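Local structure of B-type Cna protein (Enterococcus faecium, 6FWY) at residues A[23-28]-A[35-40]; A[92-97]-A[142-147]; A[189-194]-A[220-225]; A[246-251]-A[257-262]. The protein is of unknown function but carries a thioester domain, probably displayed on the bacterial surface as part of an LPXTG-anchored protein. All coordinates share one frame; numbering follows the deposited sequence.

Overall arrangement
The four contacts follow one another along the elongated chain without nesting. Contacts 1, 2 and 4 cluster toward one end, their centres 18 to 22 Å apart, whereas contact 3 lies on the opposite side of the chain's centre from contacts 1 and 2, 61 Å from the centre of contact 1. Contacts 1, 3 and 4 all reach the same large antiparallel sheet; contact 2 instead joins helices 91-94 and 131-150. Strand 231-250 ties the two ends together: it neighbours strand 185-191 of contact 3 and then forms the hairpin of contact 4. The chain thus runs from the helix-bearing end out to a distant sandwich of two sheets and back, within a domain class described as having a slipknot topology.

Contact 1: A[23-28]-A[35-40]; sequences GYIRVN and EWMISS
Glu-35 pairs with Val-27 as an antiparallel hydrogen-bonded pair in the hairpin of strands 26-29 and 32-44. Val-27 N reaches Glu-35 O at 2.8 Å, in the carbonyl plane and fairly straight (158°). The return bond, from Glu-35 N to Val-27 O at 2.9 Å, is more bent, its donor lying well above the plane of the Val-27 carbonyl. Next, Trp-36 sets CD1 3.7 Å from Arg-26 CD; the arginine methylenes CG and CD do the touching, the guanidinium plane is steeply inclined (79°) to the indole, and NH2 goes on to Ser-125 OG. At Met-37 direct backbone pairing gives way to a water, which accepts from Met-37 N at 2.6 Å and donates to Ile-25 O at 2.7 Å. The flexible thioether suits this place: its CG lies 3.6 Å from Val-27 CG2, and the bend at chi2 swings CE back to Val-27 CB. Beyond it, Met-37 O, bonded to Tyr-104 OH, passes 3.8 Å from Gly-23 CA. Glycine fits there because a beta carbon would clash with that oxygen and, at this positive phi, with the preceding carbonyl. The water bridges strands too far apart here to bond directly, giving both backbone polar atoms a partner beside the apolar Val-27 and Met-37 pair.

Contact 2: A[92-97]-A[142-147]; sequences KELGAG and EKIYDY
Leu-94 meets Ile-144 where the short helix 91-94, closed by a Schellman motif, packs against the long helix 131-150 of the thioester domain. Gly-95 provides the positive phi (88°) that this motif needs, a conformation in which a side chain would jam against the preceding carbonyl oxygen; its N bonds back to Lys-92 O at 3.3 Å. On the last helical residue, Leu-94 carries CG beside the backbone N, and chi2 (168°) spreads its two methyls toward the neighbouring helix. CD2 lies 3.7 Å from Ile-144 CG1, and CD1 comes to 4.1 Å from Ile-144 CD1. Of Ile-144, the longer branch does the touching, CG1 and CD1 both meeting the leucine methyls; the residue also touches Thr-106 and Val-109 of helix 99-113. Branched apolar residues suit this buried position between three helices. Lys-143, one residue earlier, occupies the exposed border, where a long chain can lay its methylenes over the helix end, consistent with an ammonium near solvent. The chain starts extended, then bends at chi3 and chi4 (87°), which lays it against the backbone of Glu-93: CE, rather than NZ, makes the nearest approach, 3.4 Å from Glu-93 O.

Contact 3: A[189-194]-A[220-225]; sequences LTFTSA and FTIKVP
The backbone of Leu-189 is hydrogen-bonded to Asn-212 and that of Phe-220 to Tyr-177, each finding its partner away from the other segment; between the two segments the side chains make apolar contacts. Leu-189 and Phe-220 come at each other from opposite directions. Leu-189 lays CD1 over one face of the phenyl ring, 4.0 Å from Phe-220 CE1, while its second methyl, CD2, lies 4.1 Å from Phe-220 CZ. The ring takes the crowded position at chi1 (63°), with CG between the backbone N and the carbonyl carbon, and thereby offers its face to the leucine; Tyr-177, Phe-235 and Val-214 also touch it. This is the face-to-face packing of a beta sandwich: strand 185-191 belongs to the large antiparallel sheet and strand 218-225 to the five-stranded one, and even the nearest CA atoms, those of Leu-189 and Phe-220, are 10.9 Å apart. Large side chains are needed to bridge such a gap. Two residues further along each strand, Phe-191 meets Ile-222 differently, for here the methyl comes to the ring edge, near its plane, with Ile-222 CD1 4.2 Å from Phe-191 CE1. An extended chi2 (174°) carries that methyl toward the opposing sheet. Thr-221 and Lys-223, which alternate with these residues, are polar and partly exposed on the strand's other side, where Thr-221 OG1 is hydrogen-bonded to Thr-176 OG1 and Lys-223 makes a cation-pi contact with Tyr-202.

Contact 4: A[246-251]-A[257-262]; sequences PFTFDG and DAVVMI
Phe-249 reaches across to three residues of 257-262, beginning at CB, which lies 3.9 Å from Ala-258 O. CG stands beside the backbone N (chi1 -65°), turning the ring along the neighbouring strand so that its edge does the touching. CD2 shares its surroundings between Ala-258 O and Val-260 CG1; CE2 comes to 3.6 Å from Val-260 CG1; at the tip, CZ packs tightly on Ile-262 CD1 at 3.3 Å. Ala-258, directly opposite in the register, is small enough to admit so large a neighbour. The two strands form the beta hairpin of 231-250 and 258-277, in which Phe-249 with Ala-258 and Phe-247 with Val-260 are antiparallel hydrogen-bonded pairs. Phe-249 N binds Ala-258 O at 2.8 Å, and Phe-247 N binds Val-260 O at 2.9 Å with a nearly straight N-H (169°). On the other face, Thr-248 packs CG2 against Val-259 CG2 and bonds OG1 to Gly-72 O. Toward the turn, Asp-257 OD1 takes Gly-251 N at 2.8 Å on its anti side. Asp-250 OD1, which also accepts from Arg-252 N, sits 3.8 Å from Asp-257 OD1; that bond and a water 2.7 Å from both Asp-250 OD1 and Asp-257 OD1 probably ease the closeness of the nearly perpendicular carboxylates.

Contact 1: A[23-28]-A[35-40]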
loop_
_atom_site.group_PDB
_atom_site.type_symbol
_atom_site.label_atom_id
_atom_site.label_comp_id
_atom_site.label_asym_id
_atom_site.label_seq_id
_atom_site.Cartn_x
_atom_site.Cartn_y
_atom_site.Cartn_z
ATOM N N GLY A 23 8.920 -24.848 -12.700
ATOM C CA GLY A 23 9.914 -23.782 -12.640
ATOM C C GLY A 23 10.687 -23.684 -13.920
ATOM O O GLY A 23 10.845 -24.674 -14.631
ATOM N N TYR A 24 11.152 -22.475 -14.224
ATOM C CA TYR A 24 11.964 -22.185 -15.413
ATOM C C TYR A 24 13.462 -22.029 -15.106
ATOM O O TYR A 24 14.252 -21.778 -16.009
ATOM C CB TYR A 24 11.461 -20.888 -16.037
ATOM C CG TYR A 24 10.073 -21.024 -16.568
ATOM C CD1 TYR A 24 8.980 -20.799 -15.745
ATOM C CD2 TYR A 24 9.849 -21.396 -17.890
ATOM C CE1 TYR A 24 7.692 -20.952 -16.226
ATOM C CE2 TYR A 24 8.567 -21.519 -18.382
ATOM C CZ TYR A 24 7.499 -21.281 -17.545
ATOM O OH TYR A 24 6.241 -21.430 -18.048
ATOM N N ILE A 25 13.803 -22.158 -13.828
ATOM C CA ILE A 25 15.144 -22.016 -13.299
ATOM C C ILE A 25 15.345 -23.080 -12.233
ATOM O O ILE A 25 14.408 -23.744 -11.824
ATOM C CB ILE A 25 15.402 -20.593 -12.702
ATOM C CG1 ILE A 25 14.506 -20.278 -11.503
ATOM C CG2 ILE A 25 15.223 -19.513 -13.774
ATOM C CD1 ILE A 25 15.024 -20.691 -10.145
ATOM N N ARG A 26 16.587 -23.217 -11.787
ATOM C CA ARG A 26 16.932 -24.042 -10.634
ATOM C C ARG A 26 17.817 -23.186 -9.745
ATOM O O ARG A 26 18.210 -22.091 -10.143
ATOM C CB ARG A 26 17.637 -25.331 -11.082
ATOM C CG ARG A 26 16.743 -26.225 -11.919
ATOM C CD ARG A 26 17.469 -27.342 -12.608
ATOM N NE ARG A 26 18.292 -26.861 -13.715
ATOM C CZ ARG A 26 19.237 -27.587 -14.331
ATOM N NH1 ARG A 26 19.466 -28.832 -13.973
ATOM N NH2 ARG A 26 19.930 -27.054 -15.327
ATOM N N VAL A 27 18.115 -23.677 -8.545
ATOM C CA VAL A 27 18.954 -22.953 -7.608
ATOM C C VAL A 27 19.970 -23.895 -6.972
ATOM O O VAL A 27 19.583 -24.947 -6.413
ATOM C CB VAL A 27 18.154 -22.279 -6.480
ATOM C CG1 VAL A 27 19.066 -21.483 -5.560
ATOM C CG2 VAL A 27 17.053 -21.376 -7.040
ATOM N N ASN A 28 21.246 -23.492 -7.045
ATOM C CA ASN A 28 22.296 -24.084 -6.237
ATOM C C ASN A 28 22.096 -23.683 -4.782
ATOM O O ASN A 28 22.423 -22.583 -4.359
ATOM C CB ASN A 28 23.703 -23.654 -6.713
ATOM C CG ASN A 28 24.025 -24.164 -8.107
ATOM O OD1 ASN A 28 23.643 -25.268 -8.481
ATOM N ND2 ASN A 28 24.715 -23.347 -8.880
ATOM N N GLU A 35 18.790 -27.484 -7.558
ATOM C CA GLU A 35 17.526 -27.819 -6.910
ATOM C C GLU A 35 16.363 -27.102 -7.646
ATOM O O GLU A 35 16.469 -25.921 -7.980
ATOM C CB GLU A 35 17.561 -27.390 -5.451
ATOM C CG GLU A 35 16.323 -27.757 -4.670
ATOM C CD GLU A 35 16.384 -27.372 -3.201
ATOM O OE1 GLU A 35 17.411 -27.658 -2.527
ATOM O OE2 GLU A 35 15.368 -26.834 -2.690
ATOM N N TRP A 36 15.287 -27.843 -7.915
ATOM C CA TRP A 36 14.110 -27.284 -8.596
ATOM C C TRP A 36 13.348 -26.368 -7.641
ATOM O O TRP A 36 13.330 -26.591 -6.422
ATOM C CB TRP A 36 13.163 -28.365 -9.123
ATOM C CG TRP A 36 13.668 -29.153 -10.296
ATOM C CD1 TRP A 36 14.989 -29.353 -10.673
ATOM C CD2 TRP A 36 12.882 -29.928 -11.199
ATOM N NE1 TRP A 36 15.048 -30.178 -11.763
ATOM C CE2 TRP A 36 13.775 -30.545 -12.114
ATOM C CE3 TRP A 36 11.507 -30.153 -11.342
ATOM C CZ2 TRP A 36 13.326 -31.369 -13.160
ATOM C CZ3 TRP A 36 11.065 -30.973 -12.388
ATOM C CH2 TRP A 36 11.984 -31.573 -13.284
ATOM N N MET A 37 12.753 -25.331 -8.226
ATOM C CA MET A 37 11.939 -24.385 -7.485
ATOM C C MET A 37 10.532 -24.344 -8.089
ATOM O O MET A 37 10.193 -23.450 -8.862
ATOM C CB MET A 37 12.603 -23.018 -7.490
ATOM C CG MET A 37 13.894 -22.960 -6.682
ATOM S SD MET A 37 13.611 -23.224 -4.931
ATOM C CE MET A 37 15.229 -23.520 -4.311
ATOM N N ILE A 38 9.743 -25.345 -7.714
ATOM C CA ILE A 38 8.391 -25.519 -8.209
ATOM C C ILE A 38 7.486 -24.543 -7.422
ATOM O O ILE A 38 7.866 -24.054 -6.341
ATOM C CB ILE A 38 7.866 -26.972 -8.080
ATOM C CG1 ILE A 38 7.470 -27.304 -6.619
ATOM C CG2 ILE A 38 8.878 -27.978 -8.626
ATOM C CD1 ILE A 38 7.043 -28.726 -6.365
ATOM N N SER A 39 6.304 -24.274 -7.982
ATOM C CA SER A 39 5.344 -23.403 -7.327
ATOM C C SER A 39 3.929 -23.605 -7.849
ATOM O O SER A 39 3.718 -24.044 -8.993
ATOM C CB SER A 39 5.731 -21.941 -7.492
ATOM O OG SER A 39 5.123 -21.162 -6.485
ATOM N N SER A 40 2.983 -23.265 -6.975
ATOM C CA SER A 40 1.556 -23.237 -7.298
ATOM C C SER A 40 1.036 -21.817 -7.121
ATOM O O SER A 40 1.268 -21.191 -6.093
ATOM C CB SER A 40 0.788 -24.143 -6.358
ATOM O OG SER A 40 1.102 -25.493 -6.567
HETATM O O HOH W 1 12.600 -25.495 -10.796
#

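Contact 2: A[92-97]-A[142-147]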
loop_
_atom_site.group_PDB
_atom_site.type_symbol
_atom_site.label_atom_id
_atom_site.label_comp_id
_atom_site.label_asym_id
_atom_site.label_seq_id
_atom_site.Cartn_x
_atom_site.Cartn_y
_atom_site.Cartn_z
ATOM N N LYS A 92 3.382 -8.934 -21.602
ATOM C CA LYS A 92 4.010 -8.121 -22.648
ATOM C C LYS A 92 4.907 -7.003 -22.083
ATOM O O LYS A 92 6.046 -6.834 -22.519
ATOM C CB LYS A 92 2.952 -7.504 -23.570
ATOM C CG LYS A 92 3.554 -6.712 -24.729
ATOM C CD LYS A 92 2.542 -6.232 -25.744
ATOM C CE LYS A 92 3.231 -5.248 -26.701
ATOM N NZ LYS A 92 2.371 -4.665 -27.773
ATOM N N GLU A 93 4.370 -6.253 -21.126
ATOM C CA GLU A 93 5.106 -5.181 -20.450
ATOM C C GLU A 93 6.347 -5.661 -19.709
ATOM O O GLU A 93 7.345 -4.969 -19.675
ATOM C CB GLU A 93 4.187 -4.468 -19.459
ATOM C CG GLU A 93 3.119 -3.609 -20.134
ATOM C CD GLU A 93 2.085 -3.058 -19.156
ATOM O OE1 GLU A 93 1.861 -3.651 -18.083
ATOM O OE2 GLU A 93 1.525 -1.990 -19.466
ATOM N N LEU A 94 6.269 -6.844 -19.115
ATOM C CA LEU A 94 7.403 -7.444 -18.400
ATOM C C LEU A 94 8.445 -8.175 -19.281
ATOM O O LEU A 94 9.534 -8.485 -18.807
ATOM C CB LEU A 94 6.889 -8.394 -17.322
ATOM C CG LEU A 94 6.015 -7.743 -16.246
ATOM C CD1 LEU A 94 5.308 -8.809 -15.408
ATOM C CD2 LEU A 94 6.806 -6.816 -15.351
ATOM N N GLY A 95 8.118 -8.450 -20.541
ATOM C CA GLY A 95 8.998 -9.213 -21.426
ATOM C C GLY A 95 8.787 -10.715 -21.327
ATOM O O GLY A 95 9.464 -11.478 -21.997
ATOM N N ALA A 96 7.833 -11.140 -20.500
ATOM C CA ALA A 96 7.443 -12.538 -20.409
ATOM C C ALA A 96 6.588 -12.892 -21.615
ATOM O O ALA A 96 5.895 -12.051 -22.153
ATOM C CB ALA A 96 6.672 -12.772 -19.122
ATOM N N GLY A 97 6.660 -14.139 -22.045
ATOM C CA GLY A 97 5.896 -14.634 -23.195
ATOM C C GLY A 97 4.463 -15.034 -22.903
ATOM O O GLY A 97 3.705 -15.188 -23.832
ATOM N N GLU A 142 14.625 -9.641 -13.909
ATOM C CA GLU A 142 15.547 -8.513 -13.786
ATOM C C GLU A 142 14.851 -7.156 -13.801
ATOM O O GLU A 142 15.245 -6.239 -13.082
ATOM C CB GLU A 142 16.613 -8.572 -14.882
ATOM C CG GLU A 142 17.576 -9.714 -14.659
ATOM C CD GLU A 142 18.516 -9.972 -15.825
ATOM O OE1 GLU A 142 18.480 -9.257 -16.862
ATOM O OE2 GLU A 142 19.326 -10.914 -15.703
ATOM N N LYS A 143 13.829 -7.028 -14.637
ATOM C CA LYS A 143 13.017 -5.815 -14.637
ATOM C C LYS A 143 12.356 -5.634 -13.269
ATOM O O LYS A 143 12.504 -4.601 -12.646
ATOM C CB LYS A 143 11.956 -5.866 -15.737
ATOM C CG LYS A 143 11.216 -4.543 -15.918
ATOM C CD LYS A 143 10.370 -4.521 -17.179
ATOM C CE LYS A 143 9.089 -3.679 -17.020
ATOM N NZ LYS A 143 9.301 -2.246 -17.327
ATOM N N ILE A 144 11.644 -6.652 -12.806
ATOM C CA ILE A 144 10.865 -6.551 -11.560
ATOM C C ILE A 144 11.802 -6.348 -10.363
ATOM O O ILE A 144 11.555 -5.488 -9.513
ATOM C CB ILE A 144 9.941 -7.778 -11.348
ATOM C CG1 ILE A 144 8.923 -7.905 -12.500
ATOM C CG2 ILE A 144 9.175 -7.683 -10.030
ATOM C CD1 ILE A 144 8.343 -9.319 -12.626
ATOM N N TYR A 145 12.880 -7.130 -10.307
ATOM C CA TYR A 145 13.833 -7.066 -9.198
ATOM C C TYR A 145 14.499 -5.686 -9.117
ATOM O O TYR A 145 14.548 -5.076 -8.053
ATOM C CB TYR A 145 14.874 -8.169 -9.354
ATOM C CG TYR A 145 15.838 -8.310 -8.217
ATOM C CD1 TYR A 145 15.393 -8.618 -6.953
ATOM C CD2 TYR A 145 17.208 -8.164 -8.413
ATOM C CE1 TYR A 145 16.276 -8.767 -5.888
ATOM C CE2 TYR A 145 18.109 -8.334 -7.364
ATOM C CZ TYR A 145 17.621 -8.621 -6.098
ATOM O OH TYR A 145 18.466 -8.782 -5.028
ATOM N N ASP A 146 14.984 -5.189 -10.252
ATOM C CA ASP A 146 15.578 -3.859 -10.313
ATOM C C ASP A 146 14.627 -2.790 -9.750
ATOM O O ASP A 146 15.035 -1.950 -8.958
ATOM C CB ASP A 146 15.978 -3.521 -11.749
ATOM C CG ASP A 146 16.764 -2.203 -11.857
ATOM O OD1 ASP A 146 17.541 -1.872 -10.925
ATOM O OD2 ASP A 146 16.584 -1.450 -12.846
ATOM N N TYR A 147 13.356 -2.857 -10.146
ATOM C CA TYR A 147 12.354 -1.929 -9.649
ATOM C C TYR A 147 12.116 -2.107 -8.133
ATOM O O TYR A 147 12.079 -1.133 -7.389
ATOM C CB TYR A 147 11.052 -2.063 -10.443
ATOM C CG TYR A 147 9.965 -1.134 -9.957
ATOM C CD1 TYR A 147 10.102 0.251 -10.080
ATOM C CD2 TYR A 147 8.813 -1.634 -9.350
ATOM C CE1 TYR A 147 9.122 1.110 -9.628
ATOM C CE2 TYR A 147 7.831 -0.774 -8.889
ATOM C CZ TYR A 147 7.984 0.590 -9.035
ATOM O OH TYR A 147 7.006 1.429 -8.571
#

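Contact 3: A[189-194]-A[220-225]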
loop_
_atom_site.group_PDB
_atom_site.type_symbol
_atom_site.label_atom_id
_atom_site.label_comp_id
_atom_site.label_asym_id
_atom_site.label_seq_id
_atom_site.Cartn_x
_atom_site.Cartn_y
_atom_site.Cartn_z
ATOM N N LEU A 189 -11.496 17.206 11.637
ATOM C CA LEU A 189 -10.806 18.338 12.250
ATOM C C LEU A 189 -10.786 18.216 13.768
ATOM O O LEU A 189 -11.797 17.870 14.366
ATOM C CB LEU A 189 -11.479 19.648 11.823
ATOM C CG LEU A 189 -11.594 19.879 10.313
ATOM C CD1 LEU A 189 -12.133 21.268 10.055
ATOM C CD2 LEU A 189 -10.226 19.725 9.617
ATOM N N THR A 190 -9.631 18.476 14.375
ATOM C CA THR A 190 -9.489 18.569 15.824
ATOM C C THR A 190 -8.957 19.951 16.145
ATOM O O THR A 190 -7.915 20.366 15.632
ATOM C CB THR A 190 -8.515 17.509 16.387
ATOM O OG1 THR A 190 -9.088 16.215 16.217
ATOM C CG2 THR A 190 -8.269 17.689 17.887
ATOM N N PHE A 191 -9.673 20.665 17.008
ATOM C CA PHE A 191 -9.256 21.997 17.445
ATOM C C PHE A 191 -8.390 21.877 18.682
ATOM O O PHE A 191 -8.773 21.237 19.657
ATOM C CB PHE A 191 -10.466 22.897 17.629
ATOM C CG PHE A 191 -11.128 23.226 16.322
ATOM C CD1 PHE A 191 -10.694 24.281 15.544
ATOM C CD2 PHE A 191 -12.138 22.417 15.842
ATOM C CE1 PHE A 191 -11.269 24.543 14.311
ATOM C CE2 PHE A 191 -12.736 22.661 14.601
ATOM C CZ PHE A 191 -12.292 23.723 13.829
ATOM N N THR A 192 -7.202 22.465 18.605
ATOM C CA THR A 192 -6.177 22.331 19.640
ATOM C C THR A 192 -6.102 23.537 20.563
ATOM O O THR A 192 -5.304 23.546 21.486
ATOM C CB THR A 192 -4.807 22.071 18.996
ATOM O OG1 THR A 192 -4.572 23.057 17.983
ATOM C CG2 THR A 192 -4.790 20.692 18.348
ATOM N N SER A 193 -6.948 24.538 20.317
ATOM C CA SER A 193 -7.172 25.659 21.226
ATOM C C SER A 193 -8.671 25.866 21.389
ATOM O O SER A 193 -9.481 25.159 20.786
ATOM C CB SER A 193 -6.545 26.932 20.669
ATOM O OG SER A 193 -7.197 27.361 19.485
ATOM N N ALA A 194 -9.026 26.845 22.217
ATOM C CA ALA A 194 -10.403 27.272 22.414
ATOM C C ALA A 194 -11.064 27.699 21.107
ATOM O O ALA A 194 -10.477 28.437 20.327
ATOM C CB ALA A 194 -10.449 28.408 23.429
ATOM N N PHE A 220 -12.536 23.765 2.399
ATOM C CA PHE A 220 -13.517 24.156 3.388
ATOM C C PHE A 220 -13.182 25.536 3.911
ATOM O O PHE A 220 -12.093 26.034 3.706
ATOM C CB PHE A 220 -13.619 23.136 4.538
ATOM C CG PHE A 220 -12.378 22.996 5.338
ATOM C CD1 PHE A 220 -12.135 23.834 6.421
ATOM C CD2 PHE A 220 -11.447 22.032 5.022
ATOM C CE1 PHE A 220 -10.954 23.740 7.137
ATOM C CE2 PHE A 220 -10.287 21.886 5.758
ATOM C CZ PHE A 220 -10.029 22.760 6.812
ATOM N N THR A 221 -14.142 26.135 4.605
ATOM C CA THR A 221 -14.011 27.479 5.154
ATOM C C THR A 221 -14.429 27.472 6.623
ATOM O O THR A 221 -15.462 26.918 6.967
ATOM C CB THR A 221 -14.808 28.481 4.306
ATOM O OG1 THR A 221 -14.233 28.542 2.999
ATOM C CG2 THR A 221 -14.775 29.877 4.904
ATOM N N ILE A 222 -13.590 28.056 7.473
ATOM C CA ILE A 222 -13.901 28.314 8.870
ATOM C C ILE A 222 -14.355 29.769 8.970
ATOM O O ILE A 222 -13.737 30.653 8.376
ATOM C CB ILE A 222 -12.683 28.054 9.796
ATOM C CG1 ILE A 222 -12.321 26.573 9.754
ATOM C CG2 ILE A 222 -12.985 28.468 11.238
ATOM C CD1 ILE A 222 -11.068 26.196 10.498
ATOM N N LYS A 223 -15.431 30.001 9.721
ATOM C CA LYS A 223 -15.997 31.337 9.896
ATOM C C LYS A 223 -16.064 31.710 11.365
ATOM O O LYS A 223 -16.614 30.968 12.165
ATOM C CB LYS A 223 -17.379 31.404 9.262
ATOM C CG LYS A 223 -17.359 31.063 7.781
ATOM C CD LYS A 223 -18.520 31.657 7.034
ATOM C CE LYS A 223 -18.445 31.292 5.565
ATOM N NZ LYS A 223 -19.450 31.972 4.727
ATOM N N VAL A 224 -15.506 32.864 11.702
ATOM C CA VAL A 224 -15.389 33.341 13.076
ATOM C C VAL A 224 -16.154 34.660 13.126
ATOM O O VAL A 224 -15.844 35.560 12.355
ATOM C CB VAL A 224 -13.905 33.556 13.476
ATOM C CG1 VAL A 224 -13.781 34.122 14.890
ATOM C CG2 VAL A 224 -13.124 32.245 13.360
ATOM N N PRO A 225 -17.160 34.778 14.019
ATOM C CA PRO A 225 -17.935 36.035 14.054
ATOM C C PRO A 225 -17.062 37.273 14.270
ATOM O O PRO A 225 -16.139 37.241 15.093
ATOM C CB PRO A 225 -18.886 35.822 15.231
ATOM C CG PRO A 225 -19.022 34.359 15.375
ATOM C CD PRO A 225 -17.688 33.785 14.981
#

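Contact 4: A[246-251]-A[257-262]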
loop_
_atom_site.group_PDB
_atom_site.type_symbol
_atom_site.label_atom_id
_atom_site.label_comp_id
_atom_site.label_asym_id
_atom_site.label_seq_id
_atom_site.Cartn_x
_atom_site.Cartn_y
_atom_site.Cartn_z
ATOM N N PRO A 246 1.235 -4.183 1.206
ATOM C CA PRO A 246 1.573 -5.597 1.308
ATOM C C PRO A 246 1.715 -6.048 2.740
ATOM O O PRO A 246 2.351 -5.362 3.534
ATOM C CB PRO A 246 2.926 -5.691 0.579
ATOM C CG PRO A 246 3.547 -4.372 0.828
ATOM C CD PRO A 246 2.407 -3.379 0.809
ATOM N N PHE A 247 1.149 -7.205 3.061
ATOM C CA PHE A 247 1.254 -7.800 4.399
ATOM C C PHE A 247 1.662 -9.267 4.314
ATOM O O PHE A 247 1.334 -9.959 3.352
ATOM C CB PHE A 247 -0.061 -7.643 5.163
ATOM C CG PHE A 247 -0.454 -6.210 5.386
ATOM C CD1 PHE A 247 0.139 -5.456 6.388
ATOM C CD2 PHE A 247 -1.401 -5.617 4.575
ATOM C CE1 PHE A 247 -0.213 -4.130 6.578
ATOM C CE2 PHE A 247 -1.795 -4.284 4.772
ATOM C CZ PHE A 247 -1.196 -3.538 5.777
ATOM N N THR A 248 2.385 -9.722 5.330
ATOM C CA THR A 248 2.849 -11.100 5.400
ATOM C C THR A 248 2.040 -11.867 6.420
ATOM O O THR A 248 1.617 -11.307 7.449
ATOM C CB THR A 248 4.324 -11.182 5.820
ATOM O OG1 THR A 248 4.460 -10.618 7.133
ATOM C CG2 THR A 248 5.206 -10.424 4.823
ATOM N N PHE A 249 1.850 -13.153 6.135
ATOM C CA PHE A 249 1.083 -14.054 6.966
ATOM C C PHE A 249 1.835 -15.332 7.337
ATOM O O PHE A 249 2.648 -15.836 6.567
ATOM C CB PHE A 249 -0.243 -14.370 6.284
ATOM C CG PHE A 249 -1.123 -13.164 6.150
ATOM C CD1 PHE A 249 -1.903 -12.713 7.211
ATOM C CD2 PHE A 249 -1.087 -12.419 4.983
ATOM C CE1 PHE A 249 -2.685 -11.594 7.086
ATOM C CE2 PHE A 249 -1.857 -11.265 4.865
ATOM C CZ PHE A 249 -2.663 -10.862 5.922
ATOM N N ASP A 250 1.507 -15.855 8.514
ATOM C CA ASP A 250 2.294 -16.875 9.181
ATOM C C ASP A 250 1.842 -18.285 8.808
ATOM O O ASP A 250 0.769 -18.705 9.174
ATOM C CB ASP A 250 2.222 -16.627 10.687
ATOM C CG ASP A 250 3.138 -17.534 11.520
ATOM O OD1 ASP A 250 3.799 -18.458 11.015
ATOM O OD2 ASP A 250 3.130 -17.317 12.740
ATOM N N GLY A 251 2.688 -18.995 8.062
ATOM C CA GLY A 251 2.485 -20.413 7.722
ATOM C C GLY A 251 2.832 -21.423 8.813
ATOM O O GLY A 251 2.662 -22.626 8.611
ATOM N N ASP A 257 5.156 -19.031 4.618
ATOM C CA ASP A 257 4.667 -17.679 4.824
ATOM C C ASP A 257 4.312 -17.097 3.453
ATOM O O ASP A 257 4.931 -17.451 2.422
ATOM C CB ASP A 257 5.703 -16.795 5.506
ATOM C CG ASP A 257 5.981 -17.189 6.934
ATOM O OD1 ASP A 257 5.242 -18.020 7.506
ATOM O OD2 ASP A 257 6.934 -16.629 7.511
ATOM N N ALA A 258 3.332 -16.203 3.448
ATOM C CA ALA A 258 2.844 -15.594 2.217
ATOM C C ALA A 258 2.641 -14.083 2.360
ATOM O O ALA A 258 2.278 -13.583 3.413
ATOM C CB ALA A 258 1.569 -16.280 1.758
ATOM N N VAL A 259 2.892 -13.376 1.268
ATOM C CA VAL A 259 2.727 -11.930 1.197
ATOM C C VAL A 259 1.643 -11.630 0.165
ATOM O O VAL A 259 1.540 -12.301 -0.852
ATOM C CB VAL A 259 4.068 -11.191 0.871
ATOM C CG1 VAL A 259 4.610 -11.580 -0.523
ATOM C CG2 VAL A 259 3.897 -9.679 1.008
ATOM N N VAL A 260 0.832 -10.621 0.447
ATOM C CA VAL A 260 -0.347 -10.287 -0.375
ATOM C C VAL A 260 -0.745 -8.831 -0.128
ATOM O O VAL A 260 -0.571 -8.318 0.966
ATOM C CB VAL A 260 -1.543 -11.254 -0.115
ATOM C CG1 VAL A 260 -2.003 -11.219 1.318
ATOM C CG2 VAL A 260 -2.715 -10.975 -1.047
ATOM N N MET A 261 -1.241 -8.173 -1.173
ATOM C CA MET A 261 -1.734 -6.813 -1.089
ATOM C C MET A 261 -3.122 -6.849 -0.467
ATOM O O MET A 261 -3.986 -7.570 -0.935
ATOM C CB MET A 261 -1.797 -6.176 -2.476
ATOM C CG MET A 261 -0.418 -5.986 -3.111
ATOM S SD MET A 261 0.645 -4.769 -2.310
ATOM C CE MET A 261 0.037 -3.276 -3.078
ATOM N N ILE A 262 -3.299 -6.092 0.609
ATOM C CA ILE A 262 -4.597 -5.968 1.272
ATOM C C ILE A 262 -5.022 -4.510 1.398
ATOM O O ILE A 262 -4.243 -3.658 1.827
ATOM C CB ILE A 262 -4.588 -6.650 2.654
ATOM C CG1 ILE A 262 -4.309 -8.148 2.460
ATOM C CG2 ILE A 262 -5.915 -6.429 3.386
ATOM C CD1 ILE A 262 -4.134 -8.913 3.735
HETATM O O HOH W 2 6.155 -17.732 10.038
#